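Long-range contacts in Exo-1,3/1,4-beta-glucanase (Pseudoalteromonas sp., PDB 3RRX), which hydrolyses beta-1,3- and beta-1,4-linked glucans from the chain end and probably has the beta-glucosidase activity of its family: residues T34-V39 with N332-V337; M42-I47 with V319-E324; Q311-G316 with G340-S345. The protein carries 1 engineered substitution. All coordinates share one frame; numbering follows the deposited sequence. Where two conformers were deposited one is given.

Interaction 1. Residues T34-V39 with N332-V337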
# COMPACT_ATOMS: atom_id res chain seq x y z
N THR A 34 -20.51 2.57 30.57
CA THR A 34 -21.78 1.92 30.25
C THR A 34 -21.62 1.08 28.99
O THR A 34 -20.64 1.23 28.26
CB THR A 34 -22.88 2.96 29.98
OG1 THR A 34 -22.48 3.79 28.88
CG2 THR A 34 -23.13 3.85 31.21
N ILE A 35 -22.59 0.20 28.73
CA ILE A 35 -22.62 -0.53 27.48
C ILE A 35 -22.54 0.44 26.30
O ILE A 35 -21.83 0.20 25.33
CB ILE A 35 -23.91 -1.37 27.35
CG1 ILE A 35 -23.86 -2.56 28.32
CG2 ILE A 35 -24.10 -1.86 25.92
CD1 ILE A 35 -25.16 -3.34 28.40
N GLU A 36 -23.28 1.55 26.40
CA GLU A 36 -23.33 2.53 25.32
C GLU A 36 -21.95 3.13 25.04
O GLU A 36 -21.54 3.29 23.89
CB GLU A 36 -24.32 3.64 25.67
CG GLU A 36 -25.79 3.29 25.43
CD GLU A 36 -26.47 2.57 26.59
OE1 GLU A 36 -25.80 2.15 27.57
OE2 GLU A 36 -27.71 2.41 26.51
N GLN A 37 -21.24 3.48 26.11
CA GLN A 37 -19.91 4.05 25.96
C GLN A 37 -18.92 3.02 25.38
O GLN A 37 -18.05 3.37 24.58
CB GLN A 37 -19.42 4.62 27.28
CG GLN A 37 -20.18 5.90 27.68
CD GLN A 37 -20.15 6.18 29.17
OE1 GLN A 37 -19.67 5.36 29.96
NE2 GLN A 37 -20.69 7.33 29.57
N LYS A 38 -19.05 1.76 25.78
CA LYS A 38 -18.16 0.72 25.26
C LYS A 38 -18.38 0.52 23.77
O LYS A 38 -17.43 0.46 22.99
CB LYS A 38 -18.36 -0.59 26.02
CG LYS A 38 -17.96 -0.51 27.48
CD LYS A 38 -18.31 -1.79 28.23
CE LYS A 38 -18.05 -1.64 29.73
NZ LYS A 38 -18.29 -2.91 30.49
N VAL A 39 -19.64 0.43 23.36
CA VAL A 39 -19.94 0.23 21.95
C VAL A 39 -19.44 1.42 21.11
O VAL A 39 -18.94 1.23 20.00
CB VAL A 39 -21.44 -0.04 21.72
CG1 VAL A 39 -21.75 -0.09 20.23
CG2 VAL A 39 -21.86 -1.38 22.40
N ASN A 332 -28.14 -0.44 16.89
CA ASN A 332 -28.41 -1.87 16.76
C ASN A 332 -27.48 -2.72 17.62
O ASN A 332 -27.92 -3.68 18.25
CB ASN A 332 -28.33 -2.33 15.30
CG ASN A 332 -29.51 -1.86 14.49
OD1 ASN A 332 -30.60 -1.65 15.03
ND2 ASN A 332 -29.31 -1.67 13.19
N THR A 333 -26.20 -2.36 17.64
CA THR A 333 -25.22 -3.13 18.41
C THR A 333 -25.51 -3.05 19.91
O THR A 333 -25.38 -4.03 20.64
CB THR A 333 -23.78 -2.67 18.08
OG1 THR A 333 -23.54 -2.85 16.68
CG2 THR A 333 -22.77 -3.49 18.86
N VAL A 334 -25.92 -1.87 20.37
CA VAL A 334 -26.27 -1.73 21.78
C VAL A 334 -27.43 -2.65 22.14
O VAL A 334 -27.41 -3.30 23.18
CB VAL A 334 -26.63 -0.27 22.13
CG1 VAL A 334 -27.25 -0.18 23.51
CG2 VAL A 334 -25.39 0.62 22.03
N LYS A 335 -28.45 -2.69 21.28
CA LYS A 335 -29.61 -3.54 21.54
C LYS A 335 -29.24 -5.02 21.55
O LYS A 335 -29.84 -5.82 22.27
CB LYS A 335 -30.71 -3.29 20.51
CG LYS A 335 -31.36 -1.92 20.62
CD LYS A 335 -32.65 -1.85 19.83
CE LYS A 335 -33.35 -0.51 20.03
NZ LYS A 335 -32.50 0.64 19.59
N GLN A 336 -28.26 -5.39 20.72
CA GLN A 336 -27.81 -6.76 20.64
C GLN A 336 -27.05 -7.17 21.90
O GLN A 336 -27.19 -8.29 22.38
CB GLN A 336 -26.95 -6.98 19.39
CG GLN A 336 -27.78 -7.11 18.12
CD GLN A 336 -26.92 -7.27 16.87
OE1 GLN A 336 -25.93 -6.56 16.69
NE2 GLN A 336 -27.30 -8.21 16.01
N VAL A 337 -26.26 -6.25 22.44
CA VAL A 337 -25.59 -6.53 23.70
C VAL A 337 -26.63 -6.70 24.81
O VAL A 337 -26.55 -7.63 25.62
CB VAL A 337 -24.61 -5.40 24.09
CG1 VAL A 337 -24.05 -5.66 25.48
CG2 VAL A 337 -23.49 -5.28 23.05
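Val-39 on helix 35-42 packs against Thr-333, Val-334 and Val-337 on helix 326-338. The two short helical segments lie 9.7 Å apart at closest approach, with their N-to-C directions 129° apart. Val-39 can be followed outward. Val-39 CB sits 4.0 Å from Val-334 CG2. Val-39 CG1 stands opposite the backbone N (chi1 174°), which carries it to Thr-333 CG2 at 3.8 Å. Val-39 CG2 branches the other way, close to Val-334 CG2 and 4.3 Å from Val-337 CG2. One valine thus touches three residues of the facing helix.

Ile-35, one turn earlier, extends the apolar seam. Ile-35 CG2 meets Val-337 CG1 at 3.8 Å, and CD1 reaches the same methyl. The two side chains run alongside one another, pointing opposite ways. Glu-36 borders this seam. Its chain bends at chi2 (86°), and Glu-36 OE2 comes to 4.0 Å from Val-334 CG1. The polar partner of that oxygen is Lys-338, just beyond the segment, in a salt bridge. Thr-333 presents its methyl to Val-39, while its OG1 bonds Phe-329 O in its own helix.

The start of helix 35-42 is closed by a capping box. Gln-37 N donates to Thr-34 OG1 at 3.1 Å. Thr-34 N donates back to Gln-37 OE1, approaching from above the amide carbonyl plane.

Helix 35-42 leads into the first barrel strand and helix 326-338 follows the last, both on the outside of the (beta/alpha)8 barrel. Lys-38 and Val-337 also pack on helix 344-361. Across the pair itself the contact is made mainly by methyl groups. Its stability therefore probably comes from burying the branched side chains, with the Glu-36 to Lys-338 salt bridge adding a charged tie at the edge.

Interaction 2. Residues M42-I47 with V319-E324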
# COMPACT_ATOMS: atom_id res chain seq x y z
N MET A 42 -16.08 1.15 19.71
CA MET A 42 -15.91 0.11 18.68
C MET A 42 -16.39 0.51 17.29
O MET A 42 -16.23 -0.25 16.32
CB MET A 42 -16.67 -1.17 19.11
CG MET A 42 -16.26 -1.73 20.46
SD MET A 42 -17.31 -3.11 20.98
CE MET A 42 -16.97 -4.32 19.69
N ILE A 43 -17.01 1.68 17.17
CA ILE A 43 -17.61 2.13 15.92
C ILE A 43 -16.76 3.22 15.26
O ILE A 43 -16.36 4.17 15.94
CB ILE A 43 -19.04 2.68 16.14
CG1 ILE A 43 -19.89 1.69 16.93
CG2 ILE A 43 -19.70 3.02 14.80
CD1 ILE A 43 -19.92 0.29 16.34
N GLN A 44 -16.51 3.09 13.96
CA GLN A 44 -15.71 4.07 13.22
C GLN A 44 -16.43 4.66 12.01
O GLN A 44 -16.51 4.02 10.96
CB GLN A 44 -14.42 3.42 12.71
CG GLN A 44 -13.49 4.39 11.97
CD GLN A 44 -12.30 3.68 11.36
OE1 GLN A 44 -12.33 3.29 10.19
NE2 GLN A 44 -11.25 3.51 12.14
N PRO A 45 -16.92 5.90 12.15
CA PRO A 45 -17.51 6.71 11.07
C PRO A 45 -16.41 7.25 10.16
O PRO A 45 -15.24 7.25 10.54
CB PRO A 45 -18.16 7.89 11.82
CG PRO A 45 -18.14 7.51 13.28
CD PRO A 45 -16.98 6.60 13.45
N GLU A 46 -16.80 7.73 8.98
CA GLU A 46 -15.87 8.32 8.03
C GLU A 46 -16.24 9.81 7.82
O GLU A 46 -17.42 10.18 7.88
CB GLU A 46 -15.92 7.55 6.71
CG GLU A 46 -14.74 7.78 5.78
CD GLU A 46 -14.93 8.98 4.88
OE1 GLU A 46 -16.10 9.33 4.60
OE2 GLU A 46 -13.91 9.57 4.47
N ILE A 47 -15.24 10.65 7.59
CA ILE A 47 -15.45 12.10 7.60
C ILE A 47 -16.41 12.62 6.52
O ILE A 47 -16.95 13.72 6.65
CB ILE A 47 -14.13 12.90 7.53
CG1 ILE A 47 -13.45 12.71 6.18
CG2 ILE A 47 -13.21 12.52 8.70
CD1 ILE A 47 -12.20 13.55 6.03
N VAL A 319 -13.05 -3.25 16.10
CA VAL A 319 -13.47 -1.93 15.62
C VAL A 319 -14.11 -2.08 14.24
O VAL A 319 -13.53 -2.67 13.33
CB VAL A 319 -12.30 -0.91 15.55
CG1 VAL A 319 -12.76 0.41 14.88
CG2 VAL A 319 -11.73 -0.64 16.96
N ILE A 320 -15.32 -1.55 14.10
CA ILE A 320 -16.08 -1.74 12.87
C ILE A 320 -15.96 -0.52 11.96
O ILE A 320 -16.35 0.59 12.34
CB ILE A 320 -17.56 -2.03 13.15
CG1 ILE A 320 -17.70 -3.33 13.95
CG2 ILE A 320 -18.34 -2.15 11.85
CD1 ILE A 320 -17.46 -4.56 13.10
N MET A 321 -15.42 -0.72 10.76
CA MET A 321 -15.30 0.36 9.78
C MET A 321 -16.65 0.47 9.08
O MET A 321 -16.92 -0.27 8.15
CB MET A 321 -14.19 0.07 8.77
CG MET A 321 -13.85 1.25 7.81
SD MET A 321 -12.50 0.85 6.67
CE MET A 321 -11.12 0.74 7.81
N VAL A 322 -17.49 1.37 9.56
CA VAL A 322 -18.82 1.55 8.99
C VAL A 322 -18.98 3.04 8.66
O VAL A 322 -19.55 3.83 9.43
CB VAL A 322 -19.93 0.97 9.92
CG1 VAL A 322 -19.78 1.47 11.37
CG2 VAL A 322 -21.33 1.24 9.36
N PRO A 323 -18.41 3.44 7.52
CA PRO A 323 -18.21 4.87 7.22
C PRO A 323 -19.49 5.70 7.19
O PRO A 323 -19.48 6.86 7.64
CB PRO A 323 -17.53 4.85 5.84
CG PRO A 323 -17.76 3.48 5.29
CD PRO A 323 -17.86 2.56 6.48
N GLU A 324 -20.57 5.12 6.69
CA GLU A 324 -21.80 5.87 6.43
C GLU A 324 -22.94 5.51 7.39
O GLU A 324 -23.70 6.39 7.82
CB GLU A 324 -22.26 5.63 4.99
CG GLU A 324 -23.60 6.27 4.66
CD GLU A 324 -23.99 6.15 3.20
OE1 GLU A 324 -23.33 5.39 2.45
OE2 GLU A 324 -24.95 6.83 2.80
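Ile-43 pairs with Ile-320, and Gln-44 with Met-321, in two parallel beta bridges. Strands 43-44 and 320-321 are the first and last of the (beta/alpha)8 barrel, so this pairing closes the barrel. Each segment also makes backbone hydrogen bonds on its other side: Pro-45 and Ile-47 with Leu-64, Val-319 with Val-291 and Ser-293.

Four backbone hydrogen bonds join the segments. Ile-320 N donates to Met-42 O at 2.7 Å, with a nearly straight N-H...O angle of 170°. Met-42 O also receives a CA-H contact from Val-319 CA at 3.3 Å, so two neighbouring residues hold it. Gln-44 uses both of its backbone polar groups. Gln-44 N donates to Ile-320 O at 3.0 Å, and Gln-44 O accepts from Val-322 N at 3.2 Å. An even ladder would next use Val-322 O. Instead Glu-46 N donates to Pro-323 O at 3.1 Å, one residue further on, as both chains leave regular strand.

The side chains divide between the two faces. Ile-43 and Ile-320 point to the face covered by Phe-329 of helix 326-338. There Ile-43 CG2 packs 3.8 Å from Val-322 CG1. Gln-44 and Met-321 lie side by side on the other face, toward the barrel interior. Gln-44 is extended, with CG trans to its backbone N (chi1 -177°). This lays Gln-44 OE1 alongside the methionine, 3.5 Å from Met-321 CG and also near CE. The other end of the amide, NE2, is bonded to Ser-62 OG on the neighbouring strand.

A close carbon contact lies beyond the strands. Glu-46 folds its carboxylate away toward Gly-48 N. Its CB meets the proline ring obliquely, with Glu-46 CB only 3.3 Å from Pro-323 CB.

Interaction 3. Residues Q311-G316 with G340-S345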
# COMPACT_ATOMS: atom_id res chain seq x y z
N GLN A 311 -22.24 -10.95 14.23
CA GLN A 311 -21.37 -12.08 13.91
C GLN A 311 -19.90 -11.66 13.75
O GLN A 311 -19.00 -12.35 14.20
CB GLN A 311 -21.85 -12.84 12.67
CG GLN A 311 -20.92 -14.00 12.23
CD GLN A 311 -20.84 -15.13 13.26
OE1 GLN A 311 -21.82 -15.83 13.52
NE2 GLN A 311 -19.66 -15.31 13.86
N ALA A 312 -19.66 -10.52 13.11
CA ALA A 312 -18.29 -10.07 12.91
C ALA A 312 -17.66 -9.72 14.26
O ALA A 312 -16.52 -10.09 14.54
CB ALA A 312 -18.24 -8.85 11.98
N ILE A 313 -18.42 -9.01 15.08
CA ILE A 313 -17.96 -8.67 16.42
C ILE A 313 -17.66 -9.95 17.21
O ILE A 313 -16.58 -10.09 17.79
CB ILE A 313 -18.97 -7.77 17.15
CG1 ILE A 313 -19.00 -6.39 16.48
CG2 ILE A 313 -18.60 -7.64 18.63
CD1 ILE A 313 -20.10 -5.48 16.98
N ASN A 314 -18.61 -10.88 17.20
CA ASN A 314 -18.43 -12.15 17.91
C ASN A 314 -17.27 -12.98 17.36
O ASN A 314 -16.65 -13.76 18.10
CB ASN A 314 -19.72 -12.97 17.90
CG ASN A 314 -20.80 -12.35 18.76
OD1 ASN A 314 -20.51 -11.59 19.68
ND2 ASN A 314 -22.06 -12.66 18.45
N ALA A 315 -16.99 -12.83 16.07
CA ALA A 315 -15.90 -13.56 15.43
C ALA A 315 -14.54 -13.03 15.88
O ALA A 315 -13.53 -13.72 15.75
CB ALA A 315 -16.02 -13.49 13.89
N GLY A 316 -14.50 -11.80 16.39
CA GLY A 316 -13.25 -11.23 16.86
C GLY A 316 -12.90 -9.85 16.31
O GLY A 316 -11.82 -9.33 16.61
N GLY A 340 -28.33 -9.90 24.78
CA GLY A 340 -27.46 -11.01 25.16
C GLY A 340 -26.80 -11.77 24.02
O GLY A 340 -26.12 -12.77 24.26
N VAL A 341 -26.98 -11.32 22.78
CA VAL A 341 -26.41 -12.08 21.65
C VAL A 341 -25.00 -11.61 21.28
O VAL A 341 -24.33 -12.21 20.44
CB VAL A 341 -27.34 -12.07 20.42
CG1 VAL A 341 -28.69 -12.70 20.79
CG2 VAL A 341 -27.52 -10.64 19.87
N ILE A 342 -24.57 -10.52 21.90
CA ILE A 342 -23.16 -10.16 21.95
C ILE A 342 -22.82 -10.06 23.43
O ILE A 342 -23.38 -9.24 24.15
CB ILE A 342 -22.88 -8.79 21.28
CG1 ILE A 342 -23.20 -8.81 19.78
CG2 ILE A 342 -21.41 -8.39 21.51
CD1 ILE A 342 -23.02 -7.43 19.10
N ALA A 343 -21.89 -10.89 23.90
CA ALA A 343 -21.56 -10.95 25.32
C ALA A 343 -20.84 -9.69 25.80
O ALA A 343 -20.06 -9.10 25.06
CB ALA A 343 -20.71 -12.19 25.62
N GLU A 344 -21.11 -9.28 27.03
CA GLU A 344 -20.43 -8.11 27.57
C GLU A 344 -18.92 -8.35 27.65
O GLU A 344 -18.13 -7.43 27.48
CB GLU A 344 -21.00 -7.72 28.94
CG GLU A 344 -22.30 -6.95 28.85
CD GLU A 344 -22.80 -6.49 30.21
OE1 GLU A 344 -23.80 -7.06 30.70
OE2 GLU A 344 -22.20 -5.56 30.78
N SER A 345 -18.54 -9.60 27.90
CA SER A 345 -17.13 -9.97 27.93
C SER A 345 -16.47 -9.70 26.57
O SER A 345 -15.28 -9.37 26.50
CB SER A 345 -16.96 -11.44 28.32
OG SER A 345 -17.49 -12.32 27.34
O HOH W 1 -20.38 -12.73 22.17
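Asn-314 reaches from helix 310-315 to the backbone of residues 341-343. Asn-314 ND2 donates to Val-341 O at 3.1 Å, with an N-H...O angle of 156°. The donor lies in the plane of that carbonyl. Asn-314 OD1 accepts from a water at 2.7 Å, and the water accepts in turn from Ala-343 N at 2.9 Å. Asn-314 CG lies anti to the carbonyl carbon, beside the backbone N (chi1 -69°), which turns the amide to this backbone. Asn-314 OD1 also lies 3.8 Å from Ile-342 CG2, against the residue between the two bonded backbone groups. Replacing Asn-314 by a leucine would probably leave Val-341 O without this amide donor and the water without this acceptor.

Beside the amide, Ile-313 meets Ile-342 with the side chains nearly at right angles. The CG2 methyls of Ile-313 and Ile-342 are 4.1 Å apart.

The next shell sets the backbone. Gly-316 ends helix 310-315 in a Schellman motif, and Gly-340 ends helix 326-338 in another. Both have positive phi, which suits glycine. Ala-343, whose N donates to the bridging water, takes the N-cap position of helix 344-361. Arg-346 NH1 bonds Ile-313 O from that helix. The loop between helices 326-338 and 344-361, on the outer layer of the (beta/alpha)8 barrel, is held to helix 310-315 by an asparagine amide bonded to its backbone, beside an isoleucine pair.

All three contacts lie in the N-terminal barrel domain of family 3 glycoside hydrolases, away from the annotated metal sites. Helix 35-42 and strand 43-44 come early in the chain; helix 310-315, strand 320-321, helix 326-338 and helix 344-361 follow late. Interaction 2 is nested inside the loop closed by interaction 1, and interaction 3 alternates with both. The centres of interactions 1 and 2 are about 15 Å apart. Interaction 3 is centred about 11 Å from interaction 1 and about 17 Å from interaction 2. Ile-313 touches Thr-333, Met-42 and Ile-320, so it joins all three. Interactions 1 and 2 join the start of the barrel domain to its last strand and the following helix; interaction 3 packs neighbouring elements at that late end.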